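Local coordinates for penaeus monodon metallodensovirus major capsid protein (Penaeus monodon metallodensovirus, PDB 6WH7) that builds the icosahedral shell of a shrimp densovirus as its major capsid protein, sixty copies of which assemble into the particle, at residues L66-M80 with R184-A198. Sequence-based numbering, arbitrary orientation.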
ATOM      1  N   LEU A  66      79.656   8.074  48.646  1.00 13.59           N
ATOM      2  CA  LEU A  66      80.283   8.455  49.898  1.00 13.59           C
ATOM      3  C   LEU A  66      79.586   9.682  50.455  1.00 13.59           C
ATOM      4  O   LEU A  66      79.215  10.585  49.706  1.00 13.59           O
ATOM      5  CB  LEU A  66      81.763   8.742  49.714  1.00 14.92           C
ATOM      6  CG  LEU A  66      82.665   7.568  49.367  1.00 14.92           C
ATOM      7  CD1 LEU A  66      84.040   8.070  49.035  1.00 14.92           C
ATOM      8  CD2 LEU A  66      82.724   6.629  50.536  1.00 14.92           C
ATOM      9  N   ARG A  67      79.413   9.709  51.768  1.00 14.62           N
ATOM     10  CA  ARG A  67      78.716  10.791  52.439  1.00 14.62           C
ATOM     11  C   ARG A  67      79.606  11.391  53.512  1.00 14.62           C
ATOM     12  O   ARG A  67      80.380  10.688  54.163  1.00 14.62           O
ATOM     13  CB  ARG A  67      77.403  10.315  53.036  1.00 14.91           C
ATOM     14  CG  ARG A  67      76.630  11.373  53.761  1.00 14.91           C
ATOM     15  CD  ARG A  67      75.279  10.860  54.167  1.00 14.91           C
ATOM     16  NE  ARG A  67      75.363   9.684  55.016  1.00 14.91           N
ATOM     17  CZ  ARG A  67      75.076   8.459  54.603  1.00 14.91           C
ATOM     18  NH1 ARG A  67      74.678   8.262  53.360  1.00 14.91           N
ATOM     19  NH2 ARG A  67      75.177   7.437  55.432  1.00 14.91           N
ATOM     20  N   ASN A  68      79.485  12.699  53.682  1.00 14.47           N
ATOM     21  CA  ASN A  68      80.435  13.481  54.442  1.00 14.47           C
ATOM     22  C   ASN A  68      79.726  14.708  54.988  1.00 14.47           C
ATOM     23  O   ASN A  68      78.817  15.242  54.352  1.00 14.47           O
ATOM     24  CB  ASN A  68      81.599  13.869  53.530  1.00 16.18           C
ATOM     25  CG  ASN A  68      82.680  14.578  54.246  1.00 16.18           C
ATOM     26  OD1 ASN A  68      82.922  14.331  55.419  1.00 16.18           O
ATOM     27  ND2 ASN A  68      83.330  15.496  53.559  1.00 16.18           N
ATOM     28  N   PHE A  69      80.141  15.158  56.164  1.00 14.83           N
ATOM     29  CA  PHE A  69      79.741  16.466  56.660  1.00 14.83           C
ATOM     30  C   PHE A  69      80.837  17.472  56.360  1.00 14.83           C
ATOM     31  O   PHE A  69      82.023  17.177  56.507  1.00 14.83           O
ATOM     32  CB  PHE A  69      79.462  16.466  58.160  1.00 14.92           C
ATOM     33  CG  PHE A  69      78.254  15.692  58.558  1.00 14.92           C
ATOM     34  CD1 PHE A  69      76.997  16.227  58.400  1.00 14.92           C
ATOM     35  CD2 PHE A  69      78.373  14.451  59.134  1.00 14.92           C
ATOM     36  CE1 PHE A  69      75.891  15.530  58.778  1.00 14.92           C
ATOM     37  CE2 PHE A  69      77.268  13.752  59.516  1.00 14.92           C
ATOM     38  CZ  PHE A  69      76.026  14.292  59.338  1.00 14.92           C
ATOM     39  N   VAL A  70      80.433  18.664  55.945  1.00 15.76           N
ATOM     40  CA  VAL A  70      81.358  19.729  55.597  1.00 15.76           C
ATOM     41  C   VAL A  70      81.097  20.905  56.519  1.00 15.76           C
ATOM     42  O   VAL A  70      79.947  21.310  56.700  1.00 15.76           O
ATOM     43  CB  VAL A  70      81.209  20.146  54.126  1.00 15.29           C
ATOM     44  CG1 VAL A  70      82.147  21.280  53.811  1.00 15.29           C
ATOM     45  CG2 VAL A  70      81.463  18.974  53.219  1.00 15.29           C
ATOM     46  N   ASN A  71      82.159  21.442  57.104  1.00 18.04           N
ATOM     47  CA  ASN A  71      82.105  22.656  57.910  1.00 18.04           C
ATOM     48  C   ASN A  71      82.978  23.705  57.246  1.00 18.04           C
ATOM     49  O   ASN A  71      84.203  23.570  57.218  1.00 18.04           O
ATOM     50  CB  ASN A  71      82.570  22.390  59.336  1.00 20.61           C
ATOM     51  CG  ASN A  71      81.524  21.709  60.165  1.00 20.61           C
ATOM     52  OD1 ASN A  71      80.338  21.940  59.991  1.00 20.61           O
ATOM     53  ND2 ASN A  71      81.954  20.825  61.043  1.00 20.61           N
ATOM     54  N   ILE A  72      82.353  24.749  56.724  1.00 20.00           N
ATOM     55  CA  ILE A  72      83.062  25.855  56.101  1.00 20.00           C
ATOM     56  C   ILE A  72      83.125  26.993  57.099  1.00 20.00           C
ATOM     57  O   ILE A  72      82.089  27.524  57.509  1.00 20.00           O
ATOM     58  CB  ILE A  72      82.379  26.293  54.801  1.00 17.95           C
ATOM     59  CG1 ILE A  72      82.472  25.175  53.775  1.00 17.95           C
ATOM     60  CG2 ILE A  72      83.022  27.547  54.265  1.00 17.95           C
ATOM     61  CD1 ILE A  72      81.663  25.431  52.571  1.00 17.95           C
ATOM     62  N   ARG A  73      84.333  27.368  57.500  1.00 23.29           N
ATOM     63  CA  ARG A  73      84.499  28.386  58.519  1.00 23.29           C
ATOM     64  C   ARG A  73      85.604  29.353  58.140  1.00 23.29           C
ATOM     65  O   ARG A  73      86.558  28.997  57.445  1.00 23.29           O
ATOM     66  CB  ARG A  73      84.814  27.777  59.878  1.00 27.74           C
ATOM     67  CG  ARG A  73      83.663  27.054  60.499  1.00 27.74           C
ATOM     68  CD  ARG A  73      84.047  26.623  61.872  1.00 27.74           C
ATOM     69  NE  ARG A  73      84.451  27.786  62.649  1.00 27.74           N
ATOM     70  CZ  ARG A  73      83.605  28.625  63.229  1.00 27.74           C
ATOM     71  NH1 ARG A  73      82.301  28.436  63.120  1.00 27.74           N
ATOM     72  NH2 ARG A  73      84.065  29.658  63.911  1.00 27.74           N
ATOM     73  N   GLY A  74      85.464  30.586  58.619  1.00 24.07           N
ATOM     74  CA  GLY A  74      86.474  31.597  58.397  1.00 24.07           C
ATOM     75  C   GLY A  74      86.597  32.066  56.972  1.00 24.07           C
ATOM     76  O   GLY A  74      87.653  32.567  56.586  1.00 24.07           O
ATOM     77  N   LEU A  75      85.543  31.931  56.180  1.00 22.42           N
ATOM     78  CA  LEU A  75      85.583  32.291  54.770  1.00 22.42           C
ATOM     79  C   LEU A  75      85.083  33.724  54.645  1.00 22.42           C
ATOM     80  O   LEU A  75      83.913  34.003  54.918  1.00 22.42           O
ATOM     81  CB  LEU A  75      84.723  31.334  53.953  1.00 19.79           C
ATOM     82  CG  LEU A  75      84.813  31.389  52.433  1.00 19.79           C
ATOM     83  CD1 LEU A  75      86.133  30.813  52.010  1.00 19.79           C
ATOM     84  CD2 LEU A  75      83.668  30.660  51.773  1.00 19.79           C
ATOM     85  N   THR A  76      85.965  34.636  54.258  1.00 22.16           N
ATOM     86  CA  THR A  76      85.578  36.019  54.034  1.00 22.16           C
ATOM     87  C   THR A  76      84.840  36.124  52.708  1.00 22.16           C
ATOM     88  O   THR A  76      84.840  35.189  51.909  1.00 22.16           O
ATOM     89  CB  THR A  76      86.812  36.919  54.071  1.00 22.96           C
ATOM     90  OG1 THR A  76      87.705  36.571  53.013  1.00 22.96           O
ATOM     91  CG2 THR A  76      87.531  36.762  55.387  1.00 22.96           C
ATOM     92  N   PRO A  77      84.160  37.244  52.448  1.00 22.64           N
ATOM     93  CA  PRO A  77      83.410  37.358  51.190  1.00 22.64           C
ATOM     94  C   PRO A  77      84.282  37.432  49.954  1.00 22.64           C
ATOM     95  O   PRO A  77      83.771  37.220  48.848  1.00 22.64           O
ATOM     96  CB  PRO A  77      82.609  38.646  51.381  1.00 22.34           C
ATOM     97  CG  PRO A  77      83.391  39.417  52.354  1.00 22.34           C
ATOM     98  CD  PRO A  77      83.903  38.404  53.317  1.00 22.34           C
ATOM     99  N   THR A  78      85.567  37.743  50.093  1.00 22.80           N
ATOM    100  CA  THR A  78      86.451  37.779  48.937  1.00 22.80           C
ATOM    101  C   THR A  78      86.914  36.382  48.547  1.00 22.80           C
ATOM    102  O   THR A  78      86.988  36.055  47.359  1.00 22.80           O
ATOM    103  CB  THR A  78      87.648  38.676  49.234  1.00 25.24           C
ATOM    104  OG1 THR A  78      87.185  40.001  49.508  1.00 25.24           O
ATOM    105  CG2 THR A  78      88.590  38.719  48.058  1.00 25.24           C
ATOM    106  N   GLU A  79      87.239  35.557  49.529  1.00 21.04           N
ATOM    107  CA  GLU A  79      87.678  34.194  49.298  1.00 21.04           C
ATOM    108  C   GLU A  79      86.488  33.263  49.078  1.00 21.04           C
ATOM    109  O   GLU A  79      85.364  33.540  49.497  1.00 21.04           O
ATOM    110  CB  GLU A  79      88.543  33.736  50.467  1.00 23.29           C
ATOM    111  CG  GLU A  79      87.839  33.792  51.786  1.00 23.29           C
ATOM    112  CD  GLU A  79      88.767  33.592  52.964  1.00 23.29           C
ATOM    113  OE1 GLU A  79      89.909  33.153  52.757  1.00 23.29           O
ATOM    114  OE2 GLU A  79      88.351  33.858  54.107  1.00 23.29           O
ATOM    115  N   MET A  80      86.746  32.155  48.389  1.00 18.28           N
ATOM    116  CA  MET A  80      85.710  31.189  48.055  1.00 18.28           C
ATOM    117  C   MET A  80      86.228  29.783  48.320  1.00 18.28           C
ATOM    118  O   MET A  80      87.432  29.537  48.318  1.00 18.28           O
ATOM    119  CB  MET A  80      85.294  31.304  46.591  1.00 18.99           C
ATOM    120  CG  MET A  80      86.322  30.727  45.656  1.00 18.99           C
ATOM    121  SD  MET A  80      86.168  31.246  43.959  1.00 18.99           S
ATOM    122  CE  MET A  80      87.203  32.684  44.015  1.00 18.99           C
ATOM    123  N   ARG A 184      87.675  16.005  50.722  1.00 17.81           N
ATOM    124  CA  ARG A 184      86.219  15.907  50.739  1.00 17.81           C
ATOM    125  C   ARG A 184      85.567  16.900  51.687  1.00 17.81           C
ATOM    126  O   ARG A 184      84.508  17.442  51.363  1.00 17.81           O
ATOM    127  CB  ARG A 184      85.761  14.496  51.067  1.00 15.69           C
ATOM    128  CG  ARG A 184      85.873  13.550  49.913  1.00 15.69           C
ATOM    129  CD  ARG A 184      85.296  12.230  50.303  1.00 15.69           C
ATOM    130  NE  ARG A 184      83.884  12.361  50.627  1.00 15.69           N
ATOM    131  CZ  ARG A 184      82.908  12.287  49.737  1.00 15.69           C
ATOM    132  NH1 ARG A 184      83.187  12.068  48.466  1.00 15.69           N
ATOM    133  NH2 ARG A 184      81.653  12.422  50.123  1.00 15.69           N
ATOM    134  N   GLU A 185      86.138  17.156  52.857  1.00 18.91           N
ATOM    135  CA  GLU A 185      85.632  18.288  53.619  1.00 18.91           C
ATOM    136  C   GLU A 185      86.157  19.539  52.949  1.00 18.91           C
ATOM    137  O   GLU A 185      87.369  19.699  52.786  1.00 18.91           O
ATOM    138  CB  GLU A 185      86.031  18.222  55.094  1.00 21.97           C
ATOM    139  CG  GLU A 185      87.472  18.519  55.458  1.00 21.97           C
ATOM    140  CD  GLU A 185      88.371  17.353  55.213  1.00 21.97           C
ATOM    141  OE1 GLU A 185      87.912  16.390  54.579  1.00 21.97           O
ATOM    142  OE2 GLU A 185      89.523  17.378  55.685  1.00 21.97           O
ATOM    143  N   LEU A 186      85.263  20.420  52.530  1.00 17.77           N
ATOM    144  CA  LEU A 186      85.644  21.337  51.468  1.00 17.77           C
ATOM    145  C   LEU A 186      86.281  22.524  52.162  1.00 17.77           C
ATOM    146  O   LEU A 186      85.615  23.462  52.593  1.00 17.77           O
ATOM    147  CB  LEU A 186      84.408  21.724  50.672  1.00 15.42           C
ATOM    148  CG  LEU A 186      83.663  20.534  50.072  1.00 15.42           C
ATOM    149  CD1 LEU A 186      82.297  20.941  49.593  1.00 15.42           C
ATOM    150  CD2 LEU A 186      84.445  19.945  48.933  1.00 15.42           C
ATOM    151  N   ASP A 187      87.602  22.467  52.269  1.00 18.64           N
ATOM    152  CA  ASP A 187      88.399  23.515  52.874  1.00 18.64           C
ATOM    153  C   ASP A 187      89.261  24.283  51.892  1.00 18.64           C
ATOM    154  O   ASP A 187      90.014  25.159  52.320  1.00 18.64           O
ATOM    155  CB  ASP A 187      89.267  22.939  53.990  1.00 20.46           C
ATOM    156  CG  ASP A 187      90.134  21.817  53.516  1.00 20.46           C
ATOM    157  OD1 ASP A 187      89.926  21.342  52.384  1.00 20.46           O
ATOM    158  OD2 ASP A 187      91.038  21.411  54.272  1.00 20.46           O
ATOM    159  N   TYR A 188      89.215  23.971  50.603  1.00 17.80           N
ATOM    160  CA  TYR A 188      90.149  24.607  49.687  1.00 17.80           C
ATOM    161  C   TYR A 188      89.647  26.012  49.420  1.00 17.80           C
ATOM    162  O   TYR A 188      88.608  26.196  48.785  1.00 17.80           O
ATOM    163  CB  TYR A 188      90.274  23.825  48.385  1.00 18.04           C
ATOM    164  CG  TYR A 188      90.799  22.423  48.526  1.00 18.04           C
ATOM    165  CD1 TYR A 188      91.651  22.081  49.553  1.00 18.04           C
ATOM    166  CD2 TYR A 188      90.502  21.463  47.581  1.00 18.04           C
ATOM    167  CE1 TYR A 188      92.140  20.808  49.669  1.00 18.04           C
ATOM    168  CE2 TYR A 188      90.994  20.190  47.685  1.00 18.04           C
ATOM    169  CZ  TYR A 188      91.813  19.869  48.728  1.00 18.04           C
ATOM    170  OH  TYR A 188      92.312  18.600  48.834  1.00 18.04           O
ATOM    171  N   VAL A 189      90.407  27.007  49.859  1.00 19.32           N
ATOM    172  CA  VAL A 189      89.995  28.398  49.784  1.00 19.32           C
ATOM    173  C   VAL A 189      90.865  29.097  48.759  1.00 19.32           C
ATOM    174  O   VAL A 189      92.092  28.954  48.766  1.00 19.32           O
ATOM    175  CB  VAL A 189      90.070  29.099  51.153  1.00 19.96           C
ATOM    176  CG1 VAL A 189      89.065  28.526  52.090  1.00 19.96           C
ATOM    177  CG2 VAL A 189      91.415  28.921  51.753  1.00 19.96           C
ATOM    178  N   ALA A 190      90.226  29.830  47.865  1.00 20.86           N
ATOM    179  CA  ALA A 190      90.909  30.662  46.898  1.00 20.86           C
ATOM    180  C   ALA A 190      90.453  32.093  47.084  1.00 20.86           C
ATOM    181  O   ALA A 190      89.262  32.354  47.255  1.00 20.86           O
ATOM    182  CB  ALA A 190      90.617  30.208  45.483  1.00 19.50           C
ATOM    183  N   SER A 191      91.397  33.014  47.062  1.00 25.85           N
ATOM    184  CA  SER A 191      91.095  34.433  47.129  1.00 25.85           C
ATOM    185  C   SER A 191      91.236  34.994  45.725  1.00 25.85           C
ATOM    186  O   SER A 191      92.348  35.102  45.202  1.00 25.85           O
ATOM    187  CB  SER A 191      92.024  35.145  48.108  1.00 27.78           C
ATOM    188  OG  SER A 191      91.733  36.528  48.167  1.00 27.78           O
ATOM    189  N   THR A 192      90.116  35.343  45.112  1.00 29.13           N
ATOM    190  CA  THR A 192      90.143  35.954  43.791  1.00 29.13           C
ATOM    191  C   THR A 192      90.453  37.439  43.926  1.00 29.13           C
ATOM    192  O   THR A 192      89.738  38.177  44.612  1.00 29.13           O
ATOM    193  CB  THR A 192      88.823  35.711  43.066  1.00 28.17           C
ATOM    194  OG1 THR A 192      88.850  36.345  41.780  1.00 28.17           O
ATOM    195  CG2 THR A 192      87.631  36.183  43.893  1.00 28.17           C
ATOM    196  N   VAL A 193      91.550  37.869  43.312  1.00 33.06           N
ATOM    197  CA  VAL A 193      92.042  39.233  43.453  1.00 33.06           C
ATOM    198  C   VAL A 193      92.557  39.704  42.100  1.00 33.06           C
ATOM    199  O   VAL A 193      93.395  39.040  41.484  1.00 33.06           O
ATOM    200  CB  VAL A 193      93.148  39.332  44.523  1.00 33.01           C
ATOM    201  CG1 VAL A 193      93.733  40.723  44.564  1.00 33.01           C
ATOM    202  CG2 VAL A 193      92.605  38.967  45.898  1.00 33.01           C
ATOM    203  N   SER A 194      92.060  40.849  41.645  1.00 36.56           N
ATOM    204  CA  SER A 194      92.579  41.517  40.459  1.00 36.56           C
ATOM    205  C   SER A 194      93.827  42.302  40.860  1.00 36.56           C
ATOM    206  O   SER A 194      94.420  42.059  41.914  1.00 36.56           O
ATOM    207  CB  SER A 194      91.506  42.397  39.826  1.00 35.16           C
ATOM    208  OG  SER A 194      92.004  43.065  38.684  1.00 35.16           O
ATOM    209  N   GLY A 195      94.283  43.219  40.012  1.00 39.97           N
ATOM    210  CA  GLY A 195      95.515  43.903  40.347  1.00 39.97           C
ATOM    211  C   GLY A 195      95.456  44.653  41.664  1.00 39.97           C
ATOM    212  O   GLY A 195      96.195  44.317  42.594  1.00 39.97           O
ATOM    213  N   ASP A 196      94.585  45.653  41.774  1.00 39.61           N
ATOM    214  CA  ASP A 196      94.234  46.232  43.065  1.00 39.61           C
ATOM    215  C   ASP A 196      92.871  45.786  43.573  1.00 39.61           C
ATOM    216  O   ASP A 196      92.501  46.140  44.697  1.00 39.61           O
ATOM    217  CB  ASP A 196      94.284  47.762  42.997  1.00 43.68           C
ATOM    218  CG  ASP A 196      95.702  48.299  42.963  1.00 43.68           C
ATOM    219  OD1 ASP A 196      96.636  47.535  43.285  1.00 43.68           O
ATOM    220  OD2 ASP A 196      95.882  49.488  42.622  1.00 43.68           O
ATOM    221  N   ASN A 197      92.120  45.021  42.789  1.00 35.58           N
ATOM    222  CA  ASN A 197      90.729  44.731  43.098  1.00 35.58           C
ATOM    223  C   ASN A 197      90.603  43.373  43.764  1.00 35.58           C
ATOM    224  O   ASN A 197      91.280  42.416  43.380  1.00 35.58           O
ATOM    225  CB  ASN A 197      89.865  44.752  41.835  1.00 33.77           C
ATOM    226  CG  ASN A 197      89.712  46.137  41.251  1.00 33.77           C
ATOM    227  OD1 ASN A 197      89.845  47.136  41.949  1.00 33.77           O
ATOM    228  ND2 ASN A 197      89.432  46.201  39.958  1.00 33.77           N
ATOM    229  N   ALA A 198      89.725  43.293  44.753  1.00 30.77           N
ATOM    230  CA  ALA A 198      89.347  42.027  45.359  1.00 30.77           C
ATOM    231  C   ALA A 198      87.992  41.642  44.791  1.00 30.77           C
ATOM    232  O   ALA A 198      86.978  42.270  45.106  1.00 30.77           O
ATOM    233  CB  ALA A 198      89.304  42.135  46.879  1.00 30.25           C
TER
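M80 and A190 pair as antiparallel strand neighbours. M80 N donates to A190 O at 2.8 Å, and A190 N returns a bond of 2.8 Å to M80 O. M80 CG lies between its own backbone N and carbonyl carbon (chi1 75°), and a bend at chi3 (90°) carries CE onto T192, 3.5 Å from CG2. The M80 and T192 side chains cross at about a right angle. T78 CG2 touches A198 CB. L75 CD1 meets V189 CG1 at 3.7 Å, the side chains running past each other in opposite directions. E79 OE1 forms a salt bridge with K173.

At the other end, L66 CB sits over one face of the R184 guanidinium, offset toward the rim and 3.6 Å above its plane. A bend at chi3 (62°) turns the guanidinium to L66, and NH1 bonds to F90 O and T295 OG1. V70 CG1 packs on L186 CB at 3.9 Å.

The contact is largely buried. Loop 184-188 packs along strand 59-75, which pairs with strand 287-302. Beyond the corner at G74, strand 79-83 lies in a second sheet between strand 270-274 and strand 189-191, outermost within this chain. This is consistent with the jelly-roll beta-sandwich of parvoviral capsid proteins.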